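Local atomic coordinates of putative exported protein (Bordetella pertussis Tohama I, PDB entry 2PFY), a protein that probably serves as the periplasmic solute receptor of a tripartite ATP-independent transporter, binding pyroglutamic acid in the cleft between its two lobes. Residues 263-267 with 268-272; 219-222 with 223-227; 169-173 with 174-178. One frame throughout, in Å; residues are numbered along the deposited sequence.

Contact 1 of 3, residues 263-267 with 268-272; sequences EPLPP and QLAKE
The carbonyl oxygen of Pro266 takes a short bond from the backbone N of Ala270, 2.7 Å from N to O, and the donor stands nearly in line with the C=O. One residue on, Lys271 N bonds to Pro267 O at 2.9 Å, and these two bonds close the first turn of the helix that Pro266 caps. Proline suits position 267, because the first turn of a helix asks no N-H of its residues and the ring already holds phi near the helical value. Leu265, ahead of the helix, reaches back against its first turn. With CG anti to the backbone N (chi1 -179°) the branch comes toward the helix, and the fork at CG, turned by chi2 (58°), sends Leu265 CD1 to Leu269 CD2 at 3.6 Å and Leu265 CD2 to Ala270 CB at 3.7 Å. The two leucine side chains cross at about a right angle, and the small methyl of Ala270 lets Leu265 come close to the helix backbone. Along the helix, Gln268 NE2 donates to Glu272 OE2 over 3.0 Å; the carboxylate oxygen lies near the amide plane, but is itself approached from above the carboxylate plane. Glu272 OE1 is held separately by Leu134 N, so both oxygens have partners. The turn joins strand 261-264 to helix 267-287, with Leu269 resting on Leu134, Leu265 on Phe84 and Pro266 on Tyr200 of strand 198-201.

Contact 2 of 3, residues 219-222 with 223-227; sequences QRLP and AEVRQ
Leu221 and Val225 cross at about a right angle, with Leu221 CD1 4.0 Å from Val225 CG1, whereas Pro222 and Val225 run side by side and point the same way. Branching at CB lets one valine serve both neighbours: CG1, anti to the backbone N (chi1 176°), faces the leucine, and Val225 CG2 lies 3.9 Å from Pro222 CG. Arg226 treats Leu221 differently. Its aliphatic part passes alongside, Arg226 CG 3.7 Å from Leu221 CB, and a bend at chi3 (-54°) turns the guanidinium back so that Arg226 NH1 donates to Leu221 O at 2.8 Å. This bond is bent, 136° at the hydrogen, although NH1 lies nearly in line with the C=O; Ala223 CA sits against one guanidinium face. The methylenes can thus pack while the end bonds a carbonyl. Proline suits the N-cap, leaving no N-H unpartnered before the helix and offering ring carbons to Val225. Arg226 N gives Pro222 O a straighter bond at 2.8 Å. The bond from Val225 N is weak. The turn links helix 215-220 to helix 223-257, with Leu221 packed on Trp4 of strand 2-7 and both Leu221 and Val225 on Leu35 of strand 35-40.

Contact 3 of 3, residues 169-173 with 174-178; sequences PQAFS and TGVID
A Schellman motif ends helix 168-173, defined by two bonds back into the last turn, both weak here: Val176 N to Ala171 O and Gly175 N to Phe172 O. Ile177 N is a further donor to Ala171 O, at 3.3 Å and from well above the carbonyl plane. The reversal turns on Gly175, whose positive phi (77°) is readily adopted by a residue without a side chain. Just before it, Thr174 doubles the last helical bond. Thr174 N and Thr174 OG1 both donate to Gln170 O, at 3.0 Å and 3.2 Å, with N nearly in line with the C=O and the hydroxyl tilted out of the carbonyl plane. The chi1 of 62°, which sets OG1 between the backbone N and carbonyl carbon, brings the hydroxyl to that oxygen, so a threonine can bond its own helix end at an exposed site.

Schellman turns commonly pair a residue inside the last turn with one beyond the glycine in an apolar contact, and here Val176 fills the outer place, its CB 4.2 Å from Ala171 CB. Ile177 is an additional neighbour: Ile177 CG1 packs 3.7 Å from Ala171 CB, where a bare methyl leaves the isoleucine room. The same CG1 stands over one face of the Phe172 ring in a CH-pi contact, 3.9 Å from the centroid, and the two side chains cross at about a right angle. Ile177 CD1 runs out past the rim, 3.3 Å from Phe172 CE1, a tight approach. Water 1 lies close to both Phe172 O and Ile177 O. Farther out, Tyr195 stacks on the Phe172 ring, and Arg141 NH1 binds Gly175 O. Ile177 also touches Thr161 and Arg143 on the two-stranded parallel sheet, and Arg143 itself lines the pyroglutamic acid pocket.

All three contacts are local turns at helix ends. Contacts 1 and 2 start helices, each with a proline as N-cap, while contact 3 ends one, with glycine at the reversal. Contact 1 is a surface contact, and the other two are partly buried. Contacts 1 and 2 are linked through helix 223-257, which starts at contact 2 and is followed by strand 261-264 of contact 1; yet their centres lie 50 Å apart, on opposite sides of the chain's centre. Their chemistry also differs: a glutamine-glutamate pair accompanies the leucines in contact 1, an arginine-carbonyl bond the valine in contact 2, and in contact 3 backbone capping bonds are joined by an isoleucine over a phenylalanine ring, about 9 Å from the bound ligand.

Contact 1 of 3, residues 263-267 with 268-272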
loop_
_atom_site.group_PDB
_atom_site.type_symbol
_atom_site.label_atom_id
_atom_site.label_comp_id
_atom_site.label_asym_id
_atom_site.label_seq_id
_atom_site.Cartn_x
_atom_site.Cartn_y
_atom_site.Cartn_z
ATOM N N GLU A 263 -8.570 -9.011 -18.200
ATOM C CA GLU A 263 -9.637 -8.242 -18.839
ATOM C C GLU A 263 -9.755 -6.797 -18.376
ATOM O O GLU A 263 -9.368 -6.471 -17.245
ATOM C CB GLU A 263 -10.959 -8.995 -18.660
ATOM C CG GLU A 263 -11.068 -10.139 -19.672
ATOM C CD GLU A 263 -12.325 -10.908 -19.544
ATOM O OE1 GLU A 263 -12.485 -11.612 -18.538
ATOM O OE2 GLU A 263 -13.164 -10.813 -20.457
ATOM N N PRO A 264 -10.279 -5.915 -19.252
ATOM C CA PRO A 264 -10.549 -4.575 -18.764
ATOM C C PRO A 264 -11.712 -4.628 -17.772
ATOM O O PRO A 264 -12.333 -5.667 -17.576
ATOM C CB PRO A 264 -10.969 -3.787 -20.025
ATOM C CG PRO A 264 -10.769 -4.697 -21.167
ATOM C CD PRO A 264 -10.661 -6.089 -20.673
ATOM N N LEU A 265 -11.987 -3.503 -17.149
ATOM C CA LEU A 265 -13.023 -3.429 -16.155
ATOM C C LEU A 265 -14.382 -3.449 -16.898
ATOM O O LEU A 265 -14.606 -2.624 -17.796
ATOM C CB LEU A 265 -12.856 -2.122 -15.355
ATOM C CG LEU A 265 -13.870 -1.889 -14.223
ATOM C CD1 LEU A 265 -13.817 -3.044 -13.232
ATOM C CD2 LEU A 265 -13.648 -0.567 -13.526
ATOM N N PRO A 266 -15.269 -4.397 -16.544
ATOM C CA PRO A 266 -16.610 -4.439 -17.187
ATOM C C PRO A 266 -17.476 -3.195 -16.853
ATOM O O PRO A 266 -17.361 -2.640 -15.750
ATOM C CB PRO A 266 -17.241 -5.710 -16.600
ATOM C CG PRO A 266 -16.133 -6.509 -16.035
ATOM C CD PRO A 266 -15.094 -5.502 -15.578
ATOM N N PRO A 267 -18.326 -2.741 -17.808
ATOM C CA PRO A 267 -18.992 -1.441 -17.605
ATOM C C PRO A 267 -19.972 -1.362 -16.442
ATOM O O PRO A 267 -20.055 -0.319 -15.808
ATOM C CB PRO A 267 -19.689 -1.181 -18.934
ATOM C CG PRO A 267 -19.918 -2.573 -19.519
ATOM C CD PRO A 267 -18.687 -3.352 -19.104
ATOM N N GLN A 268 -20.696 -2.441 -16.146
ATOM C CA GLN A 268 -21.587 -2.413 -14.984
ATOM C C GLN A 268 -20.761 -2.352 -13.695
ATOM O O GLN A 268 -21.023 -1.533 -12.832
ATOM C CB GLN A 268 -22.519 -3.626 -14.984
ATOM C CG GLN A 268 -23.525 -3.644 -13.822
ATOM C CD GLN A 268 -24.598 -2.577 -13.930
ATOM O OE1 GLN A 268 -24.823 -2.000 -14.993
ATOM N NE2 GLN A 268 -25.271 -2.321 -12.824
ATOM N N LEU A 269 -19.739 -3.202 -13.580
ATOM C CA LEU A 269 -18.819 -3.106 -12.450
ATOM C C LEU A 269 -18.222 -1.683 -12.376
ATOM O O LEU A 269 -18.176 -1.083 -11.303
ATOM C CB LEU A 269 -17.725 -4.193 -12.531
ATOM C CG LEU A 269 -16.986 -4.469 -11.212
ATOM C CD1 LEU A 269 -17.936 -4.973 -10.110
ATOM C CD2 LEU A 269 -15.835 -5.451 -11.427
ATOM N N ALA A 270 -17.816 -1.127 -13.513
ATOM C CA ALA A 270 -17.235 0.233 -13.507
ATOM C C ALA A 270 -18.234 1.190 -12.875
ATOM O O ALA A 270 -17.892 1.918 -11.944
ATOM C CB ALA A 270 -16.852 0.711 -14.922
ATOM N N LYS A 271 -19.481 1.148 -13.362
ATOM C CA LYS A 271 -20.548 1.995 -12.814
ATOM C C LYS A 271 -20.728 1.813 -11.305
ATOM O O LYS A 271 -20.815 2.781 -10.572
ATOM C CB LYS A 271 -21.889 1.719 -13.542
ATOM C CG LYS A 271 -22.300 2.797 -14.511
ATOM C CD LYS A 271 -23.595 2.409 -15.278
ATOM C CE LYS A 271 -24.890 2.938 -14.630
ATOM N NZ LYS A 271 -25.308 2.181 -13.416
ATOM N N GLU A 272 -20.777 0.569 -10.851
ATOM C CA GLU A 272 -21.109 0.266 -9.457
ATOM C C GLU A 272 -19.972 0.635 -8.502
ATOM O O GLU A 272 -20.215 1.134 -7.393
ATOM C CB GLU A 272 -21.513 -1.205 -9.305
ATOM C CG GLU A 272 -22.881 -1.577 -9.988
ATOM C CD GLU A 272 -23.097 -3.093 -10.141
ATOM O OE1 GLU A 272 -22.092 -3.864 -10.216
ATOM O OE2 GLU A 272 -24.281 -3.521 -10.204
#

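Contact 2 of 3, residues 219-222 with 223-227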
loop_
_atom_site.group_PDB
_atom_site.type_symbol
_atom_site.label_atom_id
_atom_site.label_comp_id
_atom_site.label_asym_id
_atom_site.label_seq_id
_atom_site.Cartn_x
_atom_site.Cartn_y
_atom_site.Cartn_z
ATOM N N GLN A 219 16.537 11.031 15.889
ATOM C CA GLN A 219 17.112 12.269 16.464
ATOM C C GLN A 219 18.469 12.011 17.131
ATOM O O GLN A 219 19.294 12.944 17.287
ATOM C CB GLN A 219 16.130 12.928 17.458
ATOM C CG GLN A 219 14.936 13.629 16.809
ATOM C CD GLN A 219 13.965 14.290 17.833
ATOM O OE1 GLN A 219 13.701 13.764 18.945
ATOM N NE2 GLN A 219 13.415 15.445 17.440
ATOM N N ARG A 220 18.747 10.754 17.483
ATOM C CA ARG A 220 20.038 10.457 18.124
ATOM C C ARG A 220 21.207 10.287 17.136
ATOM O O ARG A 220 22.352 10.328 17.528
ATOM C CB ARG A 220 19.923 9.396 19.264
ATOM C CG ARG A 220 20.476 8.011 19.029
ATOM C CD ARG A 220 20.446 7.176 20.353
ATOM N NE ARG A 220 19.138 7.196 20.982
ATOM C CZ ARG A 220 18.189 6.273 20.782
ATOM N NH1 ARG A 220 18.393 5.227 19.964
ATOM N NH2 ARG A 220 17.020 6.394 21.402
ATOM N N LEU A 221 20.911 10.197 15.832
ATOM C CA LEU A 221 21.962 10.096 14.837
ATOM C C LEU A 221 22.658 11.460 14.698
ATOM O O LEU A 221 22.035 12.471 14.956
ATOM C CB LEU A 221 21.347 9.739 13.486
ATOM C CG LEU A 221 20.677 8.369 13.439
ATOM C CD1 LEU A 221 19.865 8.209 12.128
ATOM C CD2 LEU A 221 21.755 7.289 13.567
ATOM N N PRO A 222 23.944 11.476 14.292
ATOM C CA PRO A 222 24.546 12.775 13.900
ATOM C C PRO A 222 23.706 13.477 12.837
ATOM O O PRO A 222 23.082 12.806 11.960
ATOM C CB PRO A 222 25.911 12.382 13.336
ATOM C CG PRO A 222 26.261 11.038 13.974
ATOM C CD PRO A 222 24.902 10.346 14.228
ATOM N N ALA A 223 23.663 14.809 12.914
ATOM C CA ALA A 223 22.992 15.686 11.938
ATOM C C ALA A 223 23.182 15.262 10.492
ATOM O O ALA A 223 22.184 15.081 9.766
ATOM C CB ALA A 223 23.469 17.182 12.123
ATOM N N GLU A 224 24.446 15.098 10.073
ATOM C CA GLU A 224 24.768 14.672 8.708
ATOM C C GLU A 224 24.160 13.298 8.337
ATOM O O GLU A 224 23.785 13.064 7.182
ATOM C CB GLU A 224 26.287 14.638 8.487
ATOM C CG GLU A 224 27.005 15.987 8.746
ATOM C CD GLU A 224 27.452 16.165 10.239
ATOM O OE1 GLU A 224 26.918 15.466 11.178
ATOM O OE2 GLU A 224 28.359 17.017 10.445
ATOM N N VAL A 225 24.070 12.408 9.323
ATOM C CA VAL A 225 23.528 11.053 9.115
ATOM C C VAL A 225 22.028 11.170 8.977
ATOM O O VAL A 225 21.447 10.569 8.048
ATOM C CB VAL A 225 23.972 10.054 10.243
ATOM C CG1 VAL A 225 23.315 8.665 10.078
ATOM C CG2 VAL A 225 25.518 9.923 10.287
ATOM N N ARG A 226 21.396 11.985 9.836
ATOM C CA ARG A 226 19.971 12.277 9.680
ATOM C C ARG A 226 19.659 12.750 8.266
ATOM O O ARG A 226 18.722 12.250 7.650
ATOM C CB ARG A 226 19.454 13.256 10.736
ATOM C CG ARG A 226 19.692 12.759 12.168
ATOM C CD ARG A 226 18.896 13.516 13.208
ATOM N NE ARG A 226 19.101 14.972 13.154
ATOM C CZ ARG A 226 19.980 15.641 13.900
ATOM N NH1 ARG A 226 20.772 15.002 14.748
ATOM N NH2 ARG A 226 20.068 16.953 13.788
ATOM N N GLN A 227 20.476 13.678 7.746
ATOM C CA GLN A 227 20.257 14.247 6.425
ATOM C C GLN A 227 20.501 13.197 5.359
ATOM O O GLN A 227 19.721 13.103 4.420
ATOM C CB GLN A 227 21.119 15.511 6.185
ATOM C CG GLN A 227 20.794 16.300 4.886
ATOM C CD GLN A 227 19.338 16.760 4.827
ATOM O OE1 GLN A 227 18.902 17.513 5.663
ATOM N NE2 GLN A 227 18.583 16.286 3.826
#

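Contact 3 of 3, residues 169-173 with 174-178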
loop_
_atom_site.group_PDB
_atom_site.type_symbol
_atom_site.label_atom_id
_atom_site.label_comp_id
_atom_site.label_asym_id
_atom_site.label_seq_id
_atom_site.Cartn_x
_atom_site.Cartn_y
_atom_site.Cartn_z
ATOM N N PRO A 169 -2.083 -17.021 -0.378
ATOM C CA PRO A 169 -2.181 -18.370 -0.994
ATOM C C PRO A 169 -2.828 -19.422 -0.073
ATOM O O PRO A 169 -3.695 -20.168 -0.514
ATOM C CB PRO A 169 -0.727 -18.733 -1.337
ATOM C CG PRO A 169 -0.009 -17.328 -1.463
ATOM C CD PRO A 169 -0.693 -16.515 -0.356
ATOM N N GLN A 170 -2.424 -19.465 1.189
ATOM C CA GLN A 170 -3.070 -20.334 2.192
ATOM C C GLN A 170 -4.566 -20.133 2.255
ATOM O O GLN A 170 -5.342 -21.122 2.255
ATOM C CB GLN A 170 -2.544 -19.979 3.592
ATOM C CG GLN A 170 -1.314 -20.717 4.007
ATOM C CD GLN A 170 -1.633 -22.087 4.536
ATOM O OE1 GLN A 170 -2.755 -22.356 4.971
ATOM N NE2 GLN A 170 -0.639 -22.973 4.498
ATOM N N ALA A 171 -4.971 -18.865 2.351
ATOM C CA ALA A 171 -6.374 -18.499 2.511
ATOM C C ALA A 171 -7.226 -18.983 1.318
ATOM O O ALA A 171 -8.330 -19.484 1.523
ATOM C CB ALA A 171 -6.542 -16.987 2.747
ATOM N N PHE A 172 -6.713 -18.841 0.098
ATOM C CA PHE A 172 -7.371 -19.439 -1.079
ATOM C C PHE A 172 -7.434 -20.955 -1.062
ATOM O O PHE A 172 -8.434 -21.537 -1.484
ATOM C CB PHE A 172 -6.709 -19.008 -2.382
ATOM C CG PHE A 172 -7.242 -17.727 -2.913
ATOM C CD1 PHE A 172 -6.589 -16.520 -2.639
ATOM C CD2 PHE A 172 -8.416 -17.706 -3.667
ATOM C CE1 PHE A 172 -7.099 -15.307 -3.128
ATOM C CE2 PHE A 172 -8.935 -16.517 -4.146
ATOM C CZ PHE A 172 -8.277 -15.313 -3.887
ATOM N N SER A 173 -6.371 -21.579 -0.577
ATOM C CA SER A 173 -6.241 -23.026 -0.600
ATOM C C SER A 173 -7.264 -23.673 0.343
ATOM O O SER A 173 -7.857 -24.705 0.032
ATOM C CB SER A 173 -4.811 -23.407 -0.208
ATOM O OG SER A 173 -4.544 -24.727 -0.606
ATOM N N THR A 174 -7.502 -23.046 1.475
ATOM C CA THR A 174 -8.399 -23.624 2.473
ATOM C C THR A 174 -9.808 -23.062 2.324
ATOM O O THR A 174 -10.681 -23.367 3.130
ATOM C CB THR A 174 -7.871 -23.343 3.899
ATOM O OG1 THR A 174 -7.839 -21.924 4.104
ATOM C CG2 THR A 174 -6.464 -23.909 4.064
ATOM N N GLY A 175 -10.023 -22.226 1.310
ATOM C CA GLY A 175 -11.343 -21.675 1.018
ATOM C C GLY A 175 -11.779 -20.548 1.922
ATOM O O GLY A 175 -12.958 -20.196 1.964
ATOM N N VAL A 176 -10.841 -19.952 2.643
ATOM C CA VAL A 176 -11.175 -18.842 3.497
ATOM C C VAL A 176 -11.567 -17.668 2.639
ATOM O O VAL A 176 -12.422 -16.881 3.024
ATOM C CB VAL A 176 -10.005 -18.478 4.486
ATOM C CG1 VAL A 176 -10.183 -17.061 5.078
ATOM C CG2 VAL A 176 -9.916 -19.540 5.602
ATOM N N ILE A 177 -10.952 -17.544 1.466
ATOM C CA ILE A 177 -11.322 -16.475 0.552
ATOM C C ILE A 177 -11.483 -17.055 -0.853
ATOM O O ILE A 177 -10.853 -18.045 -1.197
ATOM C CB ILE A 177 -10.316 -15.277 0.565
ATOM C CG1 ILE A 177 -8.891 -15.745 0.218
ATOM C CG2 ILE A 177 -10.412 -14.498 1.921
ATOM C CD1 ILE A 177 -7.844 -14.602 0.013
ATOM N N ASP A 178 -12.306 -16.407 -1.671
ATOM C CA ASP A 178 -12.547 -16.893 -3.032
ATOM C C ASP A 178 -12.257 -15.841 -4.098
ATOM O O ASP A 178 -12.251 -16.169 -5.287
ATOM C CB ASP A 178 -13.995 -17.355 -3.178
ATOM C CG ASP A 178 -14.305 -18.616 -2.382
ATOM O OD1 ASP A 178 -13.745 -19.688 -2.655
ATOM O OD2 ASP A 178 -15.144 -18.530 -1.475
HETATM O O HOH W 1 -10.751 -20.615 -2.389
#